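Local coordinates for DNA repair protein RAD2 (Saccharomyces cerevisiae, PDB 4Q0W) that cuts single-stranded DNA as a magnesium-dependent endonuclease, essential for the incision step in the excision repair of damage from UV light, bulky adducts and cross-links, at residues A[4-9]-A[191-196]; A[11-16]-A[215-220]; A[270-275]-A[292-297]; A[247-252]-A[298-303]. All coordinates share one frame; numbering follows the deposited sequence. Where two conformers were deposited one is given.

Contact 1 of 4, residues A[4-9]-A[191-196]; sequences SFWDIA and DDSDVF. With CA (calcium ion), chain E; nucleotides of chain C.
A buried aromatic cluster of F5 and W6 from helix 5-9 with F196 from helix 194-197 joins the N-domain to the I-domain beside the metal site and the bound DNA. With CG anti to its backbone N (chi1 -173°), F5 brings CE2 within 3.5 Å of F196 CD2, the ring planes inclined at 54°. W6 approaches F196 from another direction, bringing CH2 to the edge of that ring, 3.5 Å from CE2. Small S193 touches both rings of helix 5-9: its CB lies 3.4 Å above the indole plane, near the rim, and 3.6 Å from F5 CD2. The S193 hydroxyl is held by the backbone N of V2. In this nuclease core of the XPG/RAD2 family, W6 and S193 also grip the DNA backbone. W6 NE1 shares its proton between D191 O at 2.9 Å, a weak and bent bond, and OP1 of DA5 of chain C at 3.0 Å. S193 N gives that OP1 a nearly straight bond (177°), so one phosphate oxygen is held from both segments. D192 caps the helix start, OD1 accepting from D194 N at 2.9 Å through its anti lone pair. D194 OD2 binds the calcium ion at 2.5 Å, with E173 as a second protein ligand, while D192 OD2 accepts hydrogen bonds from two waters on the ion. By similarity, D192 and D194 are ligands of the second magnesium.

Contact 2 of 4, residues A[11-16]-A[215-220]; sequences PTARPV and EFYDAE
R14 and F216 form an antiparallel hydrogen-bonded pair, the backbone tie between strand 14-17 and strand 213-218. R14 N donates to F216 O at 3.0 Å and F216 N returns a bond to R14 O at 2.9 Å. A13 CA adds a CH...O contact to F216 O, and one water lies between that oxygen and T12 O. P15 faces E215 as a non-hydrogen-bonded pair, a place where the lack of an N-H costs no bond between these strands. Strand 14-17 is thereby added, within this chain, as an outermost strand of the mixed sheet at the heart of the nuclease fold, so the N-domain extends a sheet edge supplied by the I-domain. Apolar packing follows. Y217, with CG beside its own backbone N (chi1 -66°), lays its ring under A13: CA sits over one face, and CB is 3.3 Å from CZ, a closeness that suits alanine. V16 CG2 meets F216 CB at 3.7 Å. Polar groups complete the joint. Y217 OH donates to E215 OE1 at 2.8 Å, which fixes the far end of the ring. A water donates to T12 OG1 and accepts from D218 N at 2.8 Å; T12 OG1 is also bonded to A9 O.

Contact 3 of 4, residues A[270-275]-A[292-297]; sequences KDWYNN and DLRKKL
The helical segments 270-275 and 292-297 cross at 75°, their axes no closer than 11.2 Å, and Y273 and R294 have the nearest CA atoms. Long and bulky side chains bridge this wide separation. R294 reaches across with CG anti to the backbone N, then bends at chi3 (-59°) to present its guanidinium edge to two successive carbonyls of the other helix. NH1 donates to Y273 O at 2.8 Å, on a lone pair in the carbonyl plane; NH2 donates to W272 O at 3.0 Å, from above that carbonyl's plane. Both oxygens lie close to the guanidinium plane, so the pair of bonds fixes the group's rotation. The same group makes a cation-pi contact over one face of W272, with CZ 4.5 Å from the centroid of the six-membered ring and the planes 46° apart. E286 forms a salt bridge with R294 NE. Arginine suits this place because its planar guanidinium, with N-H groups on three nitrogens, can serve carbonyls, ring and carboxylate at once. Leucines add apolar contacts: L293 CG touches W272 CH2 at 3.9 Å, L297 CD1 lies at the edge of the indole, and L297 CB packs on Y273 CE1 at 3.6 Å. Around this core, F263 of helix 253-263 meets the W272 ring, F269 of helix 266-278 touches both leucines, and Y273 OH bonds I302 O beyond helix 288-299.

Contact 4 of 4, residues A[247-252]-A[298-303]; sequences GLKGMG and VNNEII. With K (potassium ion), chain F; nucleotides of chain D.
K249 runs extended with CG anti to its backbone N (chi1 174°), while N300 turns its amide toward it with CG beside its own N (chi1 -73°), so the two side chains meet at about a right angle. K249 CE lies 3.4 Å from N300 OD1. On the other branch, N300 ND2 comes within 3.6 Å of G250 CA, where a side chain would collide, and a water accepts from ND2 and donates to K249 O at 2.8 Å. A second water links K249 NZ to N299 O. I302 brings its CD1 to 3.8 Å from K249 O, and its CG2 packs loosely on L248 CD1. L248 to M251 form a type II turn, whose third position, with positive phi, favours glycine (G250). Its N donates to OP1 of DC10 of chain D at 2.7 Å, and the turn's carbonyls L248 O, at 3.0 Å, and M251 O, at 3.1 Å, bind a potassium ion that also holds OP2 of the same nucleotide. This is consistent with the family's helix-two-turn-helix (H2TH, also called H3TH) element, which binds DNA through a potassium ion. E301, with positive phi, closes helix 288-299 in a Schellman motif. The turn joins helix 230-240, where L239 supports L248 and M251, to helix 253-263, whose V259 touches M251; the other segment holds the end of helix 288-299 and the loop after it.

Overall arrangement
The four contacts form two pairs. Contacts 1 and 2, with centres about 11 Å apart, tie the N-domain to the I-domain in the nuclease core; their segments alternate along the chain, and Y217 of contact 2 packs on W6 and F196 of contact 1. Contacts 3 and 4, with centres about 10 Å apart, come later and share helix 288-299; contact 3 falls between the two segments of contact 4, and K296 NZ probably bonds G250 O. The centres of contacts 1 and 4 are about 21 Å apart. Contact 1, beside the metal site, thus holds a phosphate of DNA chain C, and the potassium-bound turn of contact 4 holds chain D.

Contact 1 of 4, residues A[4-9]-A[191-196]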
# COMPACT_ATOMS: atom_id res chain seq x y z
N SER A 4 -12.67 -0.02 -5.86
CA SER A 4 -12.72 0.13 -4.40
C SER A 4 -14.13 0.32 -3.85
O SER A 4 -14.31 0.53 -2.64
CB SER A 4 -11.84 1.29 -3.89
OG SER A 4 -10.51 1.16 -4.32
N PHE A 5 -15.13 0.29 -4.72
CA PHE A 5 -16.47 0.58 -4.25
C PHE A 5 -16.99 -0.42 -3.20
O PHE A 5 -17.71 -0.04 -2.28
CB PHE A 5 -17.47 0.68 -5.39
CG PHE A 5 -18.82 1.15 -4.93
CD1 PHE A 5 -19.00 2.46 -4.52
CD2 PHE A 5 -19.88 0.26 -4.84
CE1 PHE A 5 -20.23 2.90 -4.06
CE2 PHE A 5 -21.12 0.69 -4.38
CZ PHE A 5 -21.29 2.01 -4.00
N TRP A 6 -16.64 -1.69 -3.36
CA TRP A 6 -17.09 -2.70 -2.40
C TRP A 6 -16.45 -2.46 -1.03
O TRP A 6 -17.04 -2.80 -0.01
CB TRP A 6 -16.82 -4.11 -2.91
CG TRP A 6 -17.74 -4.51 -4.04
CD1 TRP A 6 -17.39 -4.77 -5.34
CD2 TRP A 6 -19.16 -4.66 -3.97
NE1 TRP A 6 -18.51 -5.08 -6.07
CE2 TRP A 6 -19.61 -5.02 -5.26
CE3 TRP A 6 -20.11 -4.53 -2.94
CZ2 TRP A 6 -20.96 -5.27 -5.54
CZ3 TRP A 6 -21.44 -4.77 -3.22
CH2 TRP A 6 -21.86 -5.14 -4.51
N ASP A 7 -15.26 -1.86 -1.02
CA ASP A 7 -14.63 -1.47 0.24
C ASP A 7 -15.48 -0.42 0.95
O ASP A 7 -15.56 -0.40 2.18
CB ASP A 7 -13.23 -0.89 0.00
CG ASP A 7 -12.26 -1.93 -0.51
OD1 ASP A 7 -12.48 -3.13 -0.28
OD2 ASP A 7 -11.25 -1.52 -1.14
N ILE A 8 -16.11 0.44 0.17
CA ILE A 8 -16.95 1.49 0.73
C ILE A 8 -18.33 0.94 1.13
O ILE A 8 -18.86 1.30 2.18
CB ILE A 8 -17.10 2.68 -0.25
CG1 ILE A 8 -15.74 3.38 -0.43
CG2 ILE A 8 -18.13 3.67 0.26
CD1 ILE A 8 -15.66 4.28 -1.66
N ALA A 9 -18.90 0.06 0.31
CA ALA A 9 -20.25 -0.45 0.59
C ALA A 9 -20.27 -1.64 1.56
O ALA A 9 -21.29 -1.91 2.20
CB ALA A 9 -20.97 -0.80 -0.71
N ASP A 191 -21.86 -9.55 -8.93
CA ASP A 191 -20.80 -9.07 -8.07
C ASP A 191 -20.26 -7.72 -8.54
O ASP A 191 -19.32 -7.17 -7.95
CB ASP A 191 -19.66 -10.08 -7.99
CG ASP A 191 -20.10 -11.42 -7.42
OD1 ASP A 191 -21.12 -11.46 -6.69
OD2 ASP A 191 -19.42 -12.43 -7.72
N ASP A 192 -20.83 -7.20 -9.62
CA ASP A 192 -20.29 -6.00 -10.26
C ASP A 192 -20.94 -4.74 -9.69
O ASP A 192 -22.13 -4.50 -9.88
CB ASP A 192 -20.49 -6.06 -11.77
CG ASP A 192 -19.66 -5.00 -12.51
OD1 ASP A 192 -19.74 -3.81 -12.15
OD2 ASP A 192 -18.90 -5.35 -13.44
N SER A 193 -20.14 -3.92 -9.00
CA SER A 193 -20.65 -2.71 -8.34
C SER A 193 -21.32 -1.69 -9.27
O SER A 193 -22.04 -0.82 -8.79
CB SER A 193 -19.54 -2.03 -7.54
OG SER A 193 -18.40 -1.75 -8.34
N ASP A 194 -21.10 -1.79 -10.58
CA ASP A 194 -21.78 -0.88 -11.51
C ASP A 194 -23.29 -0.91 -11.39
O ASP A 194 -23.97 0.08 -11.72
CB ASP A 194 -21.41 -1.21 -12.96
CG ASP A 194 -20.07 -0.67 -13.34
OD1 ASP A 194 -19.70 0.40 -12.80
OD2 ASP A 194 -19.39 -1.29 -14.17
N VAL A 195 -23.83 -2.04 -10.94
CA VAL A 195 -25.29 -2.20 -10.85
C VAL A 195 -25.96 -1.12 -9.99
O VAL A 195 -27.08 -0.70 -10.28
CB VAL A 195 -25.67 -3.64 -10.35
CG1 VAL A 195 -25.17 -3.86 -8.92
CG2 VAL A 195 -27.16 -3.86 -10.43
N PHE A 196 -25.28 -0.65 -8.94
CA PHE A 196 -25.84 0.41 -8.10
C PHE A 196 -25.95 1.71 -8.90
O PHE A 196 -26.96 2.41 -8.82
CB PHE A 196 -24.96 0.67 -6.86
CG PHE A 196 -24.98 -0.45 -5.84
CD1 PHE A 196 -26.14 -0.74 -5.12
CD2 PHE A 196 -23.85 -1.21 -5.60
CE1 PHE A 196 -26.15 -1.77 -4.20
CE2 PHE A 196 -23.85 -2.24 -4.67
CZ PHE A 196 -25.00 -2.52 -3.97
CA CA E . -19.83 -3.08 -15.84
P DA C 5 -15.94 -5.10 -9.28
OP1 DA C 5 -17.26 -4.64 -8.74
OP2 DA C 5 -14.91 -4.11 -9.69
O5' DA C 5 -15.22 -6.10 -8.24
C5' DA C 5 -15.91 -7.30 -7.83
C4' DA C 5 -15.12 -8.06 -6.78
O4' DA C 5 -13.98 -8.70 -7.41
C3' DA C 5 -14.57 -7.22 -5.63
O3' DA C 5 -14.82 -7.93 -4.42
C2' DA C 5 -13.07 -7.11 -5.95
C1' DA C 5 -12.80 -8.41 -6.70
N9 DA C 5 -11.74 -8.39 -7.71
C8 DA C 5 -11.58 -7.48 -8.74
N7 DA C 5 -10.55 -7.74 -9.51
C5 DA C 5 -10.01 -8.91 -8.97
C6 DA C 5 -8.89 -9.70 -9.34
N6 DA C 5 -8.10 -9.42 -10.38
N1 DA C 5 -8.62 -10.79 -8.58
C2 DA C 5 -9.42 -11.07 -7.54
N3 DA C 5 -10.49 -10.40 -7.10
C4 DA C 5 -10.73 -9.32 -7.87
P DG C 4 -14.14 -6.55 -15.85
OP1 DG C 4 -15.02 -5.52 -16.48
OP2 DG C 4 -12.66 -6.38 -15.88
O5' DG C 4 -14.57 -6.76 -14.33
C5' DG C 4 -15.90 -7.11 -14.00
C4' DG C 4 -15.96 -7.33 -12.50
O4' DG C 4 -15.12 -8.46 -12.13
C3' DG C 4 -15.46 -6.15 -11.66
O3' DG C 4 -16.32 -6.06 -10.53
C2' DG C 4 -14.02 -6.52 -11.30
C1' DG C 4 -14.10 -8.04 -11.22
N9 DG C 4 -12.90 -8.75 -11.67
C8 DG C 4 -12.04 -8.41 -12.70
N7 DG C 4 -11.07 -9.27 -12.87
C5 DG C 4 -11.29 -10.23 -11.90
C6 DG C 4 -10.55 -11.41 -11.61
O6 DG C 4 -9.53 -11.83 -12.17
N1 DG C 4 -11.12 -12.10 -10.53
C2 DG C 4 -12.26 -11.71 -9.84
N2 DG C 4 -12.67 -12.51 -8.83
N3 DG C 4 -12.96 -10.61 -10.12
C4 DG C 4 -12.41 -9.93 -11.16
O HOH W 1 -17.57 -3.93 -15.31
O HOH W 2 -19.00 -5.19 -16.56

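Contact 2 of 4, residues A[11-16]-A[215-220]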
# COMPACT_ATOMS: atom_id res chain seq x y z
N PRO A 11 -19.35 -2.52 4.69
CA PRO A 11 -19.93 -2.53 6.04
C PRO A 11 -21.44 -2.41 6.07
O PRO A 11 -22.01 -2.58 7.14
CB PRO A 11 -19.27 -1.32 6.73
CG PRO A 11 -18.74 -0.48 5.63
CD PRO A 11 -18.39 -1.42 4.51
N THR A 12 -22.09 -2.14 4.93
CA THR A 12 -23.56 -2.13 4.95
C THR A 12 -24.14 -3.49 4.55
O THR A 12 -25.36 -3.66 4.52
CB THR A 12 -24.13 -1.07 4.02
OG1 THR A 12 -23.89 -1.48 2.66
CG2 THR A 12 -23.45 0.31 4.28
N ALA A 13 -23.27 -4.43 4.22
CA ALA A 13 -23.73 -5.74 3.74
C ALA A 13 -24.42 -6.48 4.87
O ALA A 13 -23.97 -6.45 6.02
CB ALA A 13 -22.57 -6.56 3.24
N ARG A 14 -25.50 -7.18 4.54
CA ARG A 14 -26.18 -8.04 5.50
C ARG A 14 -26.20 -9.48 5.01
O ARG A 14 -26.66 -9.77 3.90
CB ARG A 14 -27.60 -7.53 5.74
CG ARG A 14 -27.63 -6.20 6.47
CD ARG A 14 -27.44 -6.38 7.98
NE ARG A 14 -28.67 -6.82 8.64
CZ ARG A 14 -29.71 -6.01 8.88
NH1 ARG A 14 -29.67 -4.74 8.50
NH2 ARG A 14 -30.80 -6.48 9.50
N PRO A 15 -25.68 -10.40 5.84
CA PRO A 15 -25.63 -11.83 5.51
C PRO A 15 -27.04 -12.38 5.40
O PRO A 15 -27.87 -12.13 6.27
CB PRO A 15 -24.92 -12.45 6.71
CG PRO A 15 -24.15 -11.29 7.33
CD PRO A 15 -25.05 -10.11 7.14
N VAL A 16 -27.30 -13.12 4.33
CA VAL A 16 -28.62 -13.70 4.10
C VAL A 16 -28.48 -15.17 3.72
O VAL A 16 -27.60 -15.54 2.92
CB VAL A 16 -29.38 -12.91 2.99
CG1 VAL A 16 -30.55 -13.71 2.45
CG2 VAL A 16 -29.84 -11.56 3.52
N GLU A 215 -24.19 -12.23 0.43
CA GLU A 215 -24.18 -10.84 0.92
C GLU A 215 -25.25 -9.99 0.24
O GLU A 215 -25.22 -9.80 -0.99
CB GLU A 215 -22.81 -10.20 0.73
CG GLU A 215 -21.69 -10.92 1.47
CD GLU A 215 -20.35 -10.24 1.29
OE1 GLU A 215 -20.29 -9.20 0.60
OE2 GLU A 215 -19.35 -10.75 1.85
N PHE A 216 -26.18 -9.48 1.02
CA PHE A 216 -27.26 -8.65 0.49
C PHE A 216 -26.94 -7.16 0.66
O PHE A 216 -26.52 -6.73 1.73
CB PHE A 216 -28.56 -8.99 1.18
CG PHE A 216 -29.70 -8.06 0.85
CD1 PHE A 216 -30.35 -8.15 -0.37
CD2 PHE A 216 -30.12 -7.11 1.77
CE1 PHE A 216 -31.40 -7.31 -0.68
CE2 PHE A 216 -31.18 -6.26 1.47
CZ PHE A 216 -31.82 -6.36 0.24
N TYR A 217 -27.14 -6.37 -0.40
CA TYR A 217 -26.91 -4.93 -0.35
C TYR A 217 -28.12 -4.21 -0.90
O TYR A 217 -28.70 -4.64 -1.90
CB TYR A 217 -25.72 -4.53 -1.23
CG TYR A 217 -24.38 -5.04 -0.78
CD1 TYR A 217 -23.96 -6.33 -1.08
CD2 TYR A 217 -23.52 -4.23 -0.06
CE1 TYR A 217 -22.72 -6.81 -0.67
CE2 TYR A 217 -22.27 -4.69 0.36
CZ TYR A 217 -21.88 -5.97 0.04
OH TYR A 217 -20.64 -6.42 0.47
N ASP A 218 -28.50 -3.11 -0.28
CA ASP A 218 -29.49 -2.27 -0.93
C ASP A 218 -29.20 -0.77 -0.87
O ASP A 218 -28.52 -0.30 0.04
CB ASP A 218 -30.91 -2.63 -0.48
CG ASP A 218 -31.29 -1.99 0.80
OD1 ASP A 218 -31.04 -2.60 1.86
OD2 ASP A 218 -31.84 -0.88 0.76
N ALA A 219 -29.70 -0.06 -1.87
CA ALA A 219 -29.40 1.35 -2.07
C ALA A 219 -29.88 2.18 -0.88
O ALA A 219 -29.25 3.17 -0.52
CB ALA A 219 -30.04 1.85 -3.37
N GLU A 220 -30.98 1.75 -0.27
CA GLU A 220 -31.56 2.48 0.85
C GLU A 220 -30.63 2.46 2.07
O GLU A 220 -30.46 3.47 2.74
CB GLU A 220 -32.94 1.91 1.20
CG GLU A 220 -33.88 2.90 1.86
CD GLU A 220 -35.24 2.29 2.16
O HOH W 3 -26.71 -2.28 1.75
O HOH W 4 -27.39 -4.58 3.17

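Contact 3 of 4, residues A[270-275]-A[292-297]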
# COMPACT_ATOMS: atom_id res chain seq x y z
N LYS A 270 -14.53 21.18 -7.90
CA LYS A 270 -13.78 21.81 -8.98
C LYS A 270 -13.64 23.31 -8.77
O LYS A 270 -12.54 23.85 -8.82
CB LYS A 270 -14.42 21.55 -10.35
CG LYS A 270 -13.71 22.32 -11.48
CD LYS A 270 -14.23 21.94 -12.86
CE LYS A 270 -15.65 22.44 -13.12
NZ LYS A 270 -16.15 21.97 -14.46
N ASP A 271 -14.77 23.97 -8.50
CA ASP A 271 -14.76 25.42 -8.27
C ASP A 271 -13.78 25.78 -7.14
O ASP A 271 -12.97 26.70 -7.28
CB ASP A 271 -16.17 25.94 -7.97
CG ASP A 271 -17.08 25.92 -9.20
OD1 ASP A 271 -16.56 25.85 -10.34
OD2 ASP A 271 -18.32 25.97 -9.03
N TRP A 272 -13.84 25.03 -6.05
CA TRP A 272 -12.91 25.26 -4.94
C TRP A 272 -11.44 25.17 -5.37
O TRP A 272 -10.62 26.04 -5.05
CB TRP A 272 -13.15 24.26 -3.82
CG TRP A 272 -12.00 24.20 -2.88
CD1 TRP A 272 -11.72 25.10 -1.87
CD2 TRP A 272 -10.95 23.23 -2.86
NE1 TRP A 272 -10.56 24.73 -1.23
CE2 TRP A 272 -10.07 23.59 -1.81
CE3 TRP A 272 -10.68 22.09 -3.61
CZ2 TRP A 272 -8.93 22.83 -1.51
CZ3 TRP A 272 -9.55 21.35 -3.31
CH2 TRP A 272 -8.69 21.72 -2.27
N TYR A 273 -11.11 24.11 -6.09
CA TYR A 273 -9.74 23.89 -6.55
C TYR A 273 -9.31 24.96 -7.54
O TYR A 273 -8.27 25.60 -7.36
CB TYR A 273 -9.65 22.52 -7.22
CG TYR A 273 -8.28 22.12 -7.72
CD1 TYR A 273 -7.19 22.06 -6.86
CD2 TYR A 273 -8.10 21.75 -9.04
CE1 TYR A 273 -5.95 21.67 -7.32
CE2 TYR A 273 -6.86 21.35 -9.51
CZ TYR A 273 -5.79 21.31 -8.64
OH TYR A 273 -4.56 20.91 -9.12
N ASN A 274 -10.10 25.14 -8.59
CA ASN A 274 -9.75 26.09 -9.63
C ASN A 274 -9.73 27.54 -9.15
O ASN A 274 -8.80 28.28 -9.47
CB ASN A 274 -10.66 25.92 -10.85
CG ASN A 274 -10.35 24.64 -11.61
OD1 ASN A 274 -9.35 23.99 -11.36
ND2 ASN A 274 -11.21 24.30 -12.57
N ASN A 275 -10.75 27.95 -8.40
CA ASN A 275 -10.78 29.33 -7.91
C ASN A 275 -9.55 29.65 -7.06
O ASN A 275 -8.98 30.74 -7.15
CB ASN A 275 -12.04 29.63 -7.09
CG ASN A 275 -13.29 29.59 -7.92
OD1 ASN A 275 -13.25 29.56 -9.15
ND2 ASN A 275 -14.44 29.62 -7.25
N ASP A 292 -4.06 20.71 2.64
CA ASP A 292 -3.43 19.42 2.39
C ASP A 292 -3.95 18.79 1.09
O ASP A 292 -3.17 18.28 0.28
CB ASP A 292 -3.67 18.45 3.55
CG ASP A 292 -2.94 18.86 4.82
OD1 ASP A 292 -2.00 19.69 4.75
OD2 ASP A 292 -3.30 18.33 5.90
N LEU A 293 -5.26 18.81 0.90
CA LEU A 293 -5.86 18.27 -0.32
C LEU A 293 -5.33 19.00 -1.56
O LEU A 293 -4.97 18.37 -2.55
CB LEU A 293 -7.38 18.34 -0.25
CG LEU A 293 -8.14 17.92 -1.51
CD1 LEU A 293 -7.74 16.53 -1.97
CD2 LEU A 293 -9.64 18.00 -1.26
N ARG A 294 -5.28 20.33 -1.48
CA ARG A 294 -4.80 21.11 -2.62
C ARG A 294 -3.38 20.72 -2.98
O ARG A 294 -3.07 20.48 -4.14
CB ARG A 294 -4.86 22.60 -2.33
CG ARG A 294 -4.39 23.46 -3.51
CD ARG A 294 -4.52 24.94 -3.20
NE ARG A 294 -5.90 25.31 -2.90
CZ ARG A 294 -6.84 25.53 -3.82
NH1 ARG A 294 -6.55 25.41 -5.11
NH2 ARG A 294 -8.07 25.87 -3.45
N LYS A 295 -2.51 20.67 -1.97
CA LYS A 295 -1.12 20.30 -2.18
C LYS A 295 -1.02 18.95 -2.88
O LYS A 295 -0.20 18.76 -3.79
CB LYS A 295 -0.37 20.27 -0.84
CG LYS A 295 1.10 20.64 -0.95
CD LYS A 295 1.94 19.52 -1.54
CE LYS A 295 2.91 20.06 -2.59
NZ LYS A 295 2.19 20.62 -3.77
N LYS A 296 -1.86 18.01 -2.47
CA LYS A 296 -1.88 16.69 -3.09
C LYS A 296 -2.31 16.73 -4.56
O LYS A 296 -1.71 16.06 -5.41
CB LYS A 296 -2.80 15.75 -2.30
CG LYS A 296 -2.95 14.38 -2.93
CD LYS A 296 -3.68 13.44 -2.00
CE LYS A 296 -3.88 12.09 -2.65
NZ LYS A 296 -4.60 11.16 -1.74
N LEU A 297 -3.36 17.49 -4.86
CA LEU A 297 -3.85 17.57 -6.24
C LEU A 297 -2.80 18.21 -7.15
O LEU A 297 -2.55 17.74 -8.26
CB LEU A 297 -5.19 18.33 -6.30
CG LEU A 297 -6.33 17.72 -5.47
CD1 LEU A 297 -7.47 18.72 -5.26
CD2 LEU A 297 -6.88 16.46 -6.12

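Contact 4 of 4, residues A[247-252]-A[298-303]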
# COMPACT_ATOMS: atom_id res chain seq x y z
N GLY A 247 -11.07 8.28 -13.61
CA GLY A 247 -10.96 8.86 -12.28
C GLY A 247 -9.75 9.77 -12.09
O GLY A 247 -9.19 10.28 -13.07
N LEU A 248 -9.35 10.00 -10.84
CA LEU A 248 -8.25 10.92 -10.58
C LEU A 248 -7.11 10.24 -9.85
O LEU A 248 -7.33 9.50 -8.88
CB LEU A 248 -8.73 12.11 -9.74
CG LEU A 248 -9.79 13.04 -10.32
CD1 LEU A 248 -10.00 14.21 -9.36
CD2 LEU A 248 -9.38 13.56 -11.70
N LYS A 249 -5.88 10.50 -10.30
CA LYS A 249 -4.71 9.98 -9.60
C LYS A 249 -4.73 10.42 -8.14
O LYS A 249 -5.07 11.57 -7.83
CB LYS A 249 -3.42 10.44 -10.28
CG LYS A 249 -2.17 10.04 -9.51
CD LYS A 249 -0.89 10.49 -10.21
CE LYS A 249 0.33 10.05 -9.41
NZ LYS A 249 1.60 10.55 -10.01
N GLY A 250 -4.40 9.51 -7.24
CA GLY A 250 -4.34 9.84 -5.83
C GLY A 250 -5.67 9.67 -5.11
O GLY A 250 -5.71 9.69 -3.88
N MET A 251 -6.76 9.51 -5.87
CA MET A 251 -8.06 9.33 -5.23
C MET A 251 -8.41 7.86 -4.99
O MET A 251 -8.92 7.17 -5.88
CB MET A 251 -9.17 10.01 -6.03
CG MET A 251 -9.05 11.53 -6.12
SD MET A 251 -9.44 12.40 -4.57
CE MET A 251 -7.77 12.86 -4.07
N GLY A 252 -8.14 7.38 -3.78
CA GLY A 252 -8.60 6.08 -3.35
C GLY A 252 -9.90 6.24 -2.57
O GLY A 252 -10.44 7.35 -2.50
N VAL A 298 -2.15 19.27 -6.66
CA VAL A 298 -1.08 19.93 -7.40
C VAL A 298 0.04 18.95 -7.71
O VAL A 298 0.41 18.75 -8.88
CB VAL A 298 -0.54 21.17 -6.66
CG1 VAL A 298 0.68 21.74 -7.37
CG2 VAL A 298 -1.62 22.23 -6.55
N ASN A 299 0.56 18.30 -6.67
CA ASN A 299 1.62 17.32 -6.84
C ASN A 299 1.22 16.22 -7.81
O ASN A 299 2.05 15.72 -8.58
CB ASN A 299 2.06 16.74 -5.50
CG ASN A 299 3.26 15.81 -5.63
OD1 ASN A 299 3.16 14.60 -5.43
ND2 ASN A 299 4.41 16.38 -6.00
N ASN A 300 -0.06 15.85 -7.80
CA ASN A 300 -0.54 14.86 -8.76
C ASN A 300 -0.92 15.44 -10.13
O ASN A 300 -1.46 14.73 -10.97
CB ASN A 300 -1.69 14.02 -8.18
CG ASN A 300 -1.21 13.03 -7.13
OD1 ASN A 300 -0.05 12.61 -7.16
ND2 ASN A 300 -2.09 12.66 -6.19
N GLU A 301 -0.63 16.73 -10.32
CA GLU A 301 -0.86 17.41 -11.60
C GLU A 301 -2.31 17.32 -12.04
O GLU A 301 -2.61 17.06 -13.20
CB GLU A 301 0.06 16.84 -12.69
CG GLU A 301 1.55 17.07 -12.39
CD GLU A 301 2.46 16.67 -13.55
OE1 GLU A 301 2.16 15.67 -14.24
OE2 GLU A 301 3.46 17.37 -13.78
N ILE A 302 -3.22 17.51 -11.09
CA ILE A 302 -4.64 17.31 -11.38
C ILE A 302 -5.18 18.51 -12.16
O ILE A 302 -4.92 19.66 -11.80
CB ILE A 302 -5.47 17.11 -10.10
CG1 ILE A 302 -5.00 15.88 -9.32
CG2 ILE A 302 -6.96 16.98 -10.46
CD1 ILE A 302 -5.15 14.57 -10.08
N ILE A 303 -5.91 18.23 -13.22
CA ILE A 303 -6.57 19.26 -14.01
C ILE A 303 -8.06 18.96 -13.98
O ILE A 303 -8.49 17.89 -14.39
CB ILE A 303 -6.09 19.23 -15.47
CG1 ILE A 303 -4.58 19.48 -15.55
CG2 ILE A 303 -6.85 20.25 -16.32
CD1 ILE A 303 -3.99 19.10 -16.89
K K F . -7.41 6.56 -8.53
P DA D 9 -6.82 6.67 -0.41
OP1 DA D 9 -7.53 7.84 -0.99
OP2 DA D 9 -7.61 5.47 -0.01
O5' DA D 9 -5.66 6.22 -1.41
C5' DA D 9 -4.69 7.18 -1.81
C4' DA D 9 -3.69 6.56 -2.76
O4' DA D 9 -2.91 5.55 -2.06
C3' DA D 9 -4.28 5.85 -3.98
O3' DA D 9 -3.54 6.32 -5.08
C2' DA D 9 -4.06 4.36 -3.71
C1' DA D 9 -2.78 4.40 -2.88
N9 DA D 9 -2.59 3.31 -1.93
C8 DA D 9 -3.47 2.91 -0.95
N7 DA D 9 -3.02 1.92 -0.23
C5 DA D 9 -1.76 1.65 -0.76
C6 DA D 9 -0.79 0.69 -0.42
N6 DA D 9 -0.95 -0.19 0.58
N1 DA D 9 0.36 0.68 -1.15
C2 DA D 9 0.50 1.57 -2.15
N3 DA D 9 -0.37 2.51 -2.56
C4 DA D 9 -1.48 2.50 -1.81
P DC D 10 -3.96 5.91 -6.59
OP1 DC D 10 -3.46 7.02 -7.44
OP2 DC D 10 -5.38 5.50 -6.63
O5' DC D 10 -3.08 4.61 -6.87
C5' DC D 10 -1.67 4.82 -6.84
C4' DC D 10 -0.97 3.52 -7.14
O4' DC D 10 -1.05 2.65 -5.99
C3' DC D 10 -1.53 2.74 -8.33
O3' DC D 10 -0.41 2.60 -9.20
C2' DC D 10 -2.02 1.42 -7.72
C1' DC D 10 -1.17 1.33 -6.45
N1 DC D 10 -1.70 0.59 -5.26
C2 DC D 10 -0.91 -0.42 -4.71
O2 DC D 10 0.18 -0.68 -5.24
N3 DC D 10 -1.35 -1.10 -3.62
C4 DC D 10 -2.53 -0.79 -3.09
N4 DC D 10 -2.91 -1.48 -2.01
C5 DC D 10 -3.36 0.26 -3.63
C6 DC D 10 -2.91 0.92 -4.71
O HOH W 5 -4.79 13.63 -6.00
O HOH W 6 2.47 12.99 -10.12
O HOH W 7 -8.85 4.40 -8.14
O HOH W 8 -5.85 6.00 -10.48
O HOH W 9 -8.54 5.87 -10.75